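Local coordinates for protein 4-aminobutyrate transaminase (Acinetobacter baumannii, PDB 6WOP) that probably catalyses the pyridoxal-phosphate-dependent transfer of the amino group of 4-aminobutyrate to 2-oxoglutarate, as a class-III aminotransferase, at residues A[88-93]-A[106-111]; A[216-221]-A[256-261]; A[32-37]-A[401-406]. All blocks are in the same frame, centred on the assembly; numbering follows the deposited sequence.

Contact 1 (A[88-93]-A[106-111]); sequences VALAER and AAFFTT
Leu-90, on helix 85-97, rests on the ring of Phe-108, on strand 104-109, one of the two edge strands within this chain of the seven-stranded mixed sheet that forms the core of the fold-type I large domain. The axes of 88-93 and 106-109 come within 7.9 Å at 123°. Packing is densest round the phenyl ring. A chi1 of -169° swings CG of Leu-90 away from the backbone N and carries the CD2 methyl over one face of the ring, 3.8 Å from the centroid and 19° off the ring normal, a CH-pi contact. The contact thins toward Ala-106, where one methyl meets another, CB of Ala-91 standing 4.1 Å from CB of Ala-106. The carbonyl O of Ala-106 is buried here without a polar partner. On the far side of the helix the partly exposed Glu-92 forms a salt bridge with Arg-11 of the second subunit, while Arg-93 bridges to Asp-314. Phe-108 is also held through its backbone N by the hydroxyl of Tyr-87, whose ring and that of Phe-108 meet edge-to-face. In the plane of the Phe-108 ring, N of Ala-91 lies 3.5 Å from CE2 of Phe-108.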
# COMPACT_ATOMS: atom_id res chain seq x y z
N VAL A 88 -21.40 7.72 -29.21
CA VAL A 88 -20.39 7.54 -30.24
C VAL A 88 -20.13 8.87 -30.90
O VAL A 88 -19.00 9.20 -31.21
CB VAL A 88 -20.89 6.49 -31.27
CG1 VAL A 88 -19.92 6.36 -32.49
CG2 VAL A 88 -21.13 5.10 -30.55
N ALA A 89 -21.22 9.60 -31.24
CA ALA A 89 -21.04 10.87 -31.94
C ALA A 89 -20.25 11.84 -31.07
O ALA A 89 -19.42 12.61 -31.57
CB ALA A 89 -22.41 11.46 -32.35
N LEU A 90 -20.54 11.87 -29.75
CA LEU A 90 -19.79 12.77 -28.85
C LEU A 90 -18.31 12.39 -28.82
O LEU A 90 -17.44 13.26 -28.86
CB LEU A 90 -20.36 12.75 -27.43
CG LEU A 90 -19.82 13.82 -26.46
CD1 LEU A 90 -20.20 15.29 -26.96
CD2 LEU A 90 -20.36 13.54 -25.03
N ALA A 91 -18.00 11.09 -28.77
CA ALA A 91 -16.60 10.67 -28.84
C ALA A 91 -15.95 11.18 -30.13
O ALA A 91 -14.85 11.75 -30.09
CB ALA A 91 -16.52 9.14 -28.73
N GLU A 92 -16.68 11.07 -31.27
CA GLU A 92 -16.12 11.53 -32.54
C GLU A 92 -15.82 13.02 -32.50
O GLU A 92 -14.77 13.48 -32.98
CB GLU A 92 -17.11 11.22 -33.69
CG GLU A 92 -17.26 9.76 -33.99
CD GLU A 92 -18.41 9.47 -34.95
OE1 GLU A 92 -19.42 10.22 -34.94
OE2 GLU A 92 -18.31 8.47 -35.68
N ARG A 93 -16.74 13.80 -31.92
CA ARG A 93 -16.56 15.24 -31.87
C ARG A 93 -15.39 15.65 -30.97
O ARG A 93 -14.67 16.61 -31.27
CB ARG A 93 -17.88 15.88 -31.41
CG ARG A 93 -18.98 15.72 -32.50
CD ARG A 93 -20.24 16.54 -32.09
NE ARG A 93 -20.13 17.97 -32.39
CZ ARG A 93 -20.91 18.91 -31.85
NH1 ARG A 93 -21.88 18.57 -30.97
NH2 ARG A 93 -20.77 20.16 -32.24
N ALA A 106 -12.02 8.16 -27.32
CA ALA A 106 -12.56 8.77 -26.12
C ALA A 106 -13.58 7.84 -25.49
O ALA A 106 -14.25 7.06 -26.17
CB ALA A 106 -13.27 10.14 -26.41
N ALA A 107 -13.75 7.97 -24.19
CA ALA A 107 -14.82 7.27 -23.51
C ALA A 107 -15.37 8.22 -22.47
O ALA A 107 -14.65 9.10 -22.01
CB ALA A 107 -14.30 6.03 -22.76
N PHE A 108 -16.61 8.00 -22.05
CA PHE A 108 -17.28 8.92 -21.11
C PHE A 108 -17.60 8.19 -19.83
O PHE A 108 -17.98 7.01 -19.86
CB PHE A 108 -18.58 9.50 -21.76
CG PHE A 108 -18.26 10.27 -22.99
CD1 PHE A 108 -17.56 11.44 -22.87
CD2 PHE A 108 -18.46 9.73 -24.26
CE1 PHE A 108 -17.11 12.12 -23.98
CE2 PHE A 108 -18.02 10.43 -25.38
CZ PHE A 108 -17.37 11.61 -25.25
N PHE A 109 -17.40 8.89 -18.71
CA PHE A 109 -17.79 8.38 -17.40
C PHE A 109 -18.76 9.38 -16.80
O PHE A 109 -19.49 10.05 -17.56
CB PHE A 109 -16.52 8.16 -16.58
CG PHE A 109 -15.57 7.30 -17.31
CD1 PHE A 109 -15.80 5.91 -17.36
CD2 PHE A 109 -14.50 7.83 -18.00
CE1 PHE A 109 -14.94 5.08 -18.08
CE2 PHE A 109 -13.65 6.98 -18.74
CZ PHE A 109 -13.91 5.63 -18.78
N THR A 110 -18.80 9.48 -15.47
CA THR A 110 -19.76 10.40 -14.85
C THR A 110 -19.10 11.57 -14.14
O THR A 110 -19.53 12.71 -14.33
CB THR A 110 -20.68 9.67 -13.88
OG1 THR A 110 -21.23 8.51 -14.55
CG2 THR A 110 -21.87 10.59 -13.45
N THR A 111 -18.10 11.32 -13.29
CA THR A 111 -17.53 12.41 -12.49
C THR A 111 -16.12 12.81 -12.95
O THR A 111 -15.40 12.05 -13.61
CB THR A 111 -17.47 12.01 -11.01
OG1 THR A 111 -16.56 10.91 -10.91
CG2 THR A 111 -18.87 11.58 -10.46

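Contact 2 (A[216-221]-A[256-261]); sequences NVVPAE and NHYETK
Tyr-258 reaches across to the turn leading into helix 220-233, its ring lying alongside Ala-220 and its hydroxyl end against Val-217 and Val-218. The phenol OH donates a hydrogen bond of 2.8 Å to the carbonyl O of Val-218, in the carbonyl plane and with a C=O...donor angle of 148°. Two methyls flank the hydroxyl: CG1 of Val-217 and CG1 of Val-218 each lie 3.5 Å from OH of Tyr-258. In Val-218 the CG1 branch sits between the backbone N and the carbonyl carbon (chi1 71°), which turns it onto CZ of Tyr-258. Further back, CB of Ala-220 meets the ring edge in plane, 3.9 Å from CD1 of Tyr-258. The tyrosine is thus fixed at its tip by a polar bond and along one edge by apolar contact. A water adds a second link, donating to the carbonyl O of Ala-220 at 3.2 Å and hydrogen-bonded to OG1 of Thr-260. Helix 220-233 lies on the connection between the parallel neighbouring strands 201-206 and 236-240 of the large-domain sheet, and the contact ties its start to the loop after strand 236-240; Leu-223 of this helix touches Val-218 and Tyr-258, and Val-217 leans on Leu-353 of strand 347-353.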
# COMPACT_ATOMS: atom_id res chain seq x y z
N ASN A 216 -2.80 28.61 -11.26
CA ASN A 216 -1.41 28.67 -11.66
C ASN A 216 -1.26 28.13 -13.07
O ASN A 216 -1.50 26.93 -13.29
CB ASN A 216 -0.60 27.80 -10.67
CG ASN A 216 -0.84 28.25 -9.23
OD1 ASN A 216 -0.82 29.46 -8.97
ND2 ASN A 216 -1.14 27.33 -8.33
N VAL A 217 -0.77 28.97 -14.00
CA VAL A 217 -0.68 28.61 -15.42
C VAL A 217 0.68 27.98 -15.67
O VAL A 217 1.70 28.56 -15.30
CB VAL A 217 -0.90 29.84 -16.33
CG1 VAL A 217 -0.68 29.46 -17.75
CG2 VAL A 217 -2.31 30.35 -16.15
N VAL A 218 0.70 26.79 -16.26
CA VAL A 218 1.98 26.06 -16.43
C VAL A 218 2.83 26.78 -17.47
O VAL A 218 2.31 27.16 -18.53
CB VAL A 218 1.75 24.59 -16.82
CG1 VAL A 218 1.21 24.41 -18.25
CG2 VAL A 218 3.06 23.79 -16.68
N PRO A 219 4.11 27.04 -17.21
CA PRO A 219 4.95 27.59 -18.28
C PRO A 219 5.15 26.59 -19.40
O PRO A 219 5.30 25.39 -19.15
CB PRO A 219 6.27 27.92 -17.56
CG PRO A 219 5.90 28.08 -16.11
CD PRO A 219 4.76 27.08 -15.88
N ALA A 220 5.15 27.09 -20.66
CA ALA A 220 5.42 26.22 -21.81
C ALA A 220 6.73 25.44 -21.64
O ALA A 220 6.81 24.26 -22.00
CB ALA A 220 5.49 27.02 -23.12
N GLU A 221 7.77 26.08 -21.12
CA GLU A 221 9.06 25.40 -20.98
C GLU A 221 8.93 24.20 -20.04
O GLU A 221 9.60 23.17 -20.22
CB GLU A 221 10.13 26.37 -20.46
CG GLU A 221 11.51 25.73 -20.21
CD GLU A 221 12.37 26.56 -19.25
OE1 GLU A 221 11.97 27.70 -18.88
OE2 GLU A 221 13.44 26.08 -18.86
N ASN A 256 -4.45 23.49 -25.73
CA ASN A 256 -4.36 24.06 -27.07
C ASN A 256 -3.45 25.25 -27.15
O ASN A 256 -3.09 25.65 -28.26
CB ASN A 256 -5.73 24.49 -27.60
CG ASN A 256 -6.55 23.30 -28.07
OD1 ASN A 256 -7.72 23.14 -27.70
ND2 ASN A 256 -5.97 22.51 -28.97
N HIS A 257 -3.09 25.85 -26.02
CA HIS A 257 -2.13 26.96 -26.03
C HIS A 257 -0.68 26.49 -26.17
O HIS A 257 0.21 27.35 -26.24
CB HIS A 257 -2.22 27.78 -24.75
CG HIS A 257 -3.59 28.38 -24.51
ND1 HIS A 257 -3.88 29.71 -24.79
CD2 HIS A 257 -4.72 27.84 -23.99
CE1 HIS A 257 -5.15 29.94 -24.47
NE2 HIS A 257 -5.67 28.83 -23.95
N TYR A 258 -0.43 25.19 -26.19
CA TYR A 258 0.92 24.66 -26.07
C TYR A 258 1.25 23.77 -27.25
O TYR A 258 0.37 23.11 -27.81
CB TYR A 258 1.08 23.90 -24.75
CG TYR A 258 0.83 24.77 -23.52
CD1 TYR A 258 1.88 25.49 -22.90
CD2 TYR A 258 -0.43 24.86 -22.98
CE1 TYR A 258 1.63 26.27 -21.78
CE2 TYR A 258 -0.66 25.62 -21.86
CZ TYR A 258 0.34 26.35 -21.29
OH TYR A 258 0.09 27.13 -20.21
N GLU A 259 2.53 23.77 -27.61
CA GLU A 259 3.08 22.88 -28.63
C GLU A 259 3.10 21.45 -28.12
O GLU A 259 2.92 20.49 -28.90
CB GLU A 259 4.52 23.30 -28.98
CG GLU A 259 4.61 24.49 -29.91
CD GLU A 259 6.02 24.59 -30.50
OE1 GLU A 259 6.84 23.65 -30.31
OE2 GLU A 259 6.28 25.64 -31.15
N THR A 260 3.46 21.30 -26.86
CA THR A 260 3.56 19.98 -26.27
C THR A 260 2.20 19.33 -26.21
O THR A 260 1.22 19.96 -25.80
CB THR A 260 4.13 20.09 -24.84
OG1 THR A 260 5.38 20.80 -24.86
CG2 THR A 260 4.26 18.70 -24.18
N LYS A 261 2.14 18.03 -26.55
CA LYS A 261 0.90 17.28 -26.45
C LYS A 261 0.95 16.21 -25.36
O LYS A 261 1.95 15.49 -25.20
CB LYS A 261 0.59 16.60 -27.78
CG LYS A 261 0.12 17.56 -28.87
CD LYS A 261 -0.27 16.75 -30.09
CE LYS A 261 0.09 17.50 -31.35
NZ LYS A 261 -0.27 18.92 -31.17
O HOH W 1 4.88 23.54 -24.44

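Contact 3 (A[32-37]-A[401-406]); sequences ENATIW and AEQFRQ
Gln-403 extends from the first turn of helix 401-416 to the beta hairpin of strands 28-32 and 35-38, where its amide meets Thr-35 and Ala-34. These three residues make up nearly all of the interface. CG of the glutamine is anti to the backbone N (chi1 -172°) and the chain stays extended beyond it, so that the carboxamide is held well away from the helix. Its NE2 donates to OG1 of Thr-35 over 2.9 Å, nearly straight with an N-H...O angle of 162°; the hydroxyl oxygen also lies close to the amide plane, 10° out of it. The other branch, OE1 of Gln-403, lies 3.6 Å from the CB methyl of Ala-34. NE2 and OE1 of the amide therefore meet successive residues, one through a polar bond and the other through van der Waals contact. Ala-34 is the second central residue, after Asn-33, and Thr-35 the last of the type II' turn that links the two hairpin strands, in which N of Thr-35 is bonded to O of Glu-32 at 2.9 Å. Around this polar bridge, strand 43-46 pairs with strand 35-38 and offers Ile-45 to Gln-403, while on another side of helix 401-416 Phe-404 packs against Leu-328 and Leu-332 of helix 321-342.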
# COMPACT_ATOMS: atom_id res chain seq x y z
N GLU A 32 -30.30 31.36 -14.08
CA GLU A 32 -30.38 31.45 -15.54
C GLU A 32 -29.21 32.29 -16.02
O GLU A 32 -29.09 33.48 -15.64
CB GLU A 32 -31.74 32.02 -16.04
CG GLU A 32 -31.98 31.67 -17.57
CD GLU A 32 -33.43 31.88 -18.03
OE1 GLU A 32 -34.33 31.84 -17.19
OE2 GLU A 32 -33.65 32.10 -19.23
N ASN A 33 -28.44 31.70 -16.94
CA ASN A 33 -27.23 32.28 -17.52
C ASN A 33 -26.28 32.58 -16.36
O ASN A 33 -25.75 31.63 -15.76
CB ASN A 33 -27.51 33.51 -18.45
CG ASN A 33 -26.22 34.00 -19.23
OD1 ASN A 33 -25.12 33.42 -19.10
ND2 ASN A 33 -26.36 35.03 -20.01
N ALA A 34 -26.09 33.86 -15.98
CA ALA A 34 -25.21 34.19 -14.86
C ALA A 34 -25.98 34.85 -13.71
O ALA A 34 -25.38 35.60 -12.91
CB ALA A 34 -24.06 35.10 -15.34
N THR A 35 -27.29 34.64 -13.63
CA THR A 35 -28.14 35.16 -12.56
C THR A 35 -28.66 34.01 -11.71
O THR A 35 -29.18 33.02 -12.26
CB THR A 35 -29.32 35.91 -13.17
OG1 THR A 35 -28.77 36.82 -14.16
CG2 THR A 35 -30.07 36.75 -12.10
N ILE A 36 -28.57 34.13 -10.38
CA ILE A 36 -29.10 33.13 -9.44
C ILE A 36 -30.02 33.85 -8.49
O ILE A 36 -29.70 34.97 -8.05
CB ILE A 36 -27.96 32.45 -8.63
CG1 ILE A 36 -26.93 31.81 -9.55
CG2 ILE A 36 -28.59 31.38 -7.62
CD1 ILE A 36 -25.58 31.56 -8.77
N TRP A 37 -31.16 33.24 -8.16
CA TRP A 37 -32.13 33.85 -7.25
C TRP A 37 -32.27 32.97 -6.02
O TRP A 37 -32.28 31.74 -6.14
CB TRP A 37 -33.53 33.99 -7.87
CG TRP A 37 -33.66 35.04 -8.93
CD1 TRP A 37 -34.06 36.33 -8.77
CD2 TRP A 37 -33.41 34.85 -10.33
NE1 TRP A 37 -34.04 36.98 -9.98
CE2 TRP A 37 -33.69 36.09 -10.96
CE3 TRP A 37 -33.01 33.76 -11.11
CZ2 TRP A 37 -33.55 36.27 -12.35
CZ3 TRP A 37 -32.89 33.92 -12.52
CH2 TRP A 37 -33.17 35.17 -13.12
N ALA A 401 -22.51 41.39 -21.12
CA ALA A 401 -21.38 42.29 -20.84
C ALA A 401 -21.76 43.32 -19.77
O ALA A 401 -20.95 43.68 -18.91
CB ALA A 401 -20.95 42.96 -22.15
N GLU A 402 -23.03 43.78 -19.79
CA GLU A 402 -23.45 44.81 -18.83
C GLU A 402 -23.58 44.26 -17.41
O GLU A 402 -23.32 44.97 -16.44
CB GLU A 402 -24.78 45.44 -19.28
CG GLU A 402 -25.99 44.52 -19.21
CD GLU A 402 -26.23 43.67 -20.50
OE1 GLU A 402 -25.34 43.57 -21.39
OE2 GLU A 402 -27.35 43.12 -20.60
N GLN A 403 -23.93 42.99 -17.26
CA GLN A 403 -23.99 42.36 -15.95
C GLN A 403 -22.59 42.00 -15.44
O GLN A 403 -22.30 42.16 -14.25
CB GLN A 403 -24.85 41.10 -16.03
CG GLN A 403 -25.14 40.49 -14.68
CD GLN A 403 -25.95 39.19 -14.76
OE1 GLN A 403 -25.71 38.33 -15.59
NE2 GLN A 403 -26.87 39.04 -13.84
N PHE A 404 -21.70 41.59 -16.34
CA PHE A 404 -20.30 41.40 -15.98
C PHE A 404 -19.70 42.70 -15.44
O PHE A 404 -19.00 42.72 -14.41
CB PHE A 404 -19.55 40.91 -17.22
CG PHE A 404 -18.04 40.62 -17.01
CD1 PHE A 404 -17.61 39.49 -16.29
CD2 PHE A 404 -17.09 41.39 -17.69
CE1 PHE A 404 -16.28 39.18 -16.20
CE2 PHE A 404 -15.74 41.07 -17.59
CZ PHE A 404 -15.36 39.98 -16.85
N ARG A 405 -20.01 43.81 -16.11
CA ARG A 405 -19.50 45.12 -15.70
C ARG A 405 -19.98 45.46 -14.30
O ARG A 405 -19.22 45.98 -13.48
CB ARG A 405 -19.93 46.20 -16.69
CG ARG A 405 -19.68 45.84 -18.15
CD ARG A 405 -18.68 46.79 -18.79
NE ARG A 405 -18.26 46.34 -20.11
CZ ARG A 405 -18.98 46.50 -21.22
NH1 ARG A 405 -20.15 47.11 -21.17
NH2 ARG A 405 -18.52 46.05 -22.38
N GLN A 406 -21.25 45.17 -14.03
CA GLN A 406 -21.82 45.41 -12.69
C GLN A 406 -21.10 44.59 -11.64
O GLN A 406 -20.89 45.05 -10.50
CB GLN A 406 -23.29 45.03 -12.68
CG GLN A 406 -24.07 45.45 -11.45
CD GLN A 406 -25.52 45.10 -11.62
OE1 GLN A 406 -25.93 44.76 -12.72
NE2 GLN A 406 -26.28 45.10 -10.53

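Overall arrangement
The three contacts do not touch. Contacts 1 and 2 follow one another along the chain, and both are nested within the long loop closed by contact 3. Centres lie 24 Å apart for contacts 1 and 2, and about 31 Å from either to contact 3; between contacts 1 and 2 the nearest atoms are about 10 Å apart. Contact 1 packs a helix on the edge strand of one seven-stranded sheet, next to the second subunit. Contact 2 joins elements connecting inner strands of that sheet, whereas contact 3 joins strand 35-38 of the other seven-stranded sheet to helix 401-416. Thr-111 of contact 1 N-caps helix 112-127, whose start probably helps bind the cofactor phosphate, as in other fold-type I aminotransferases.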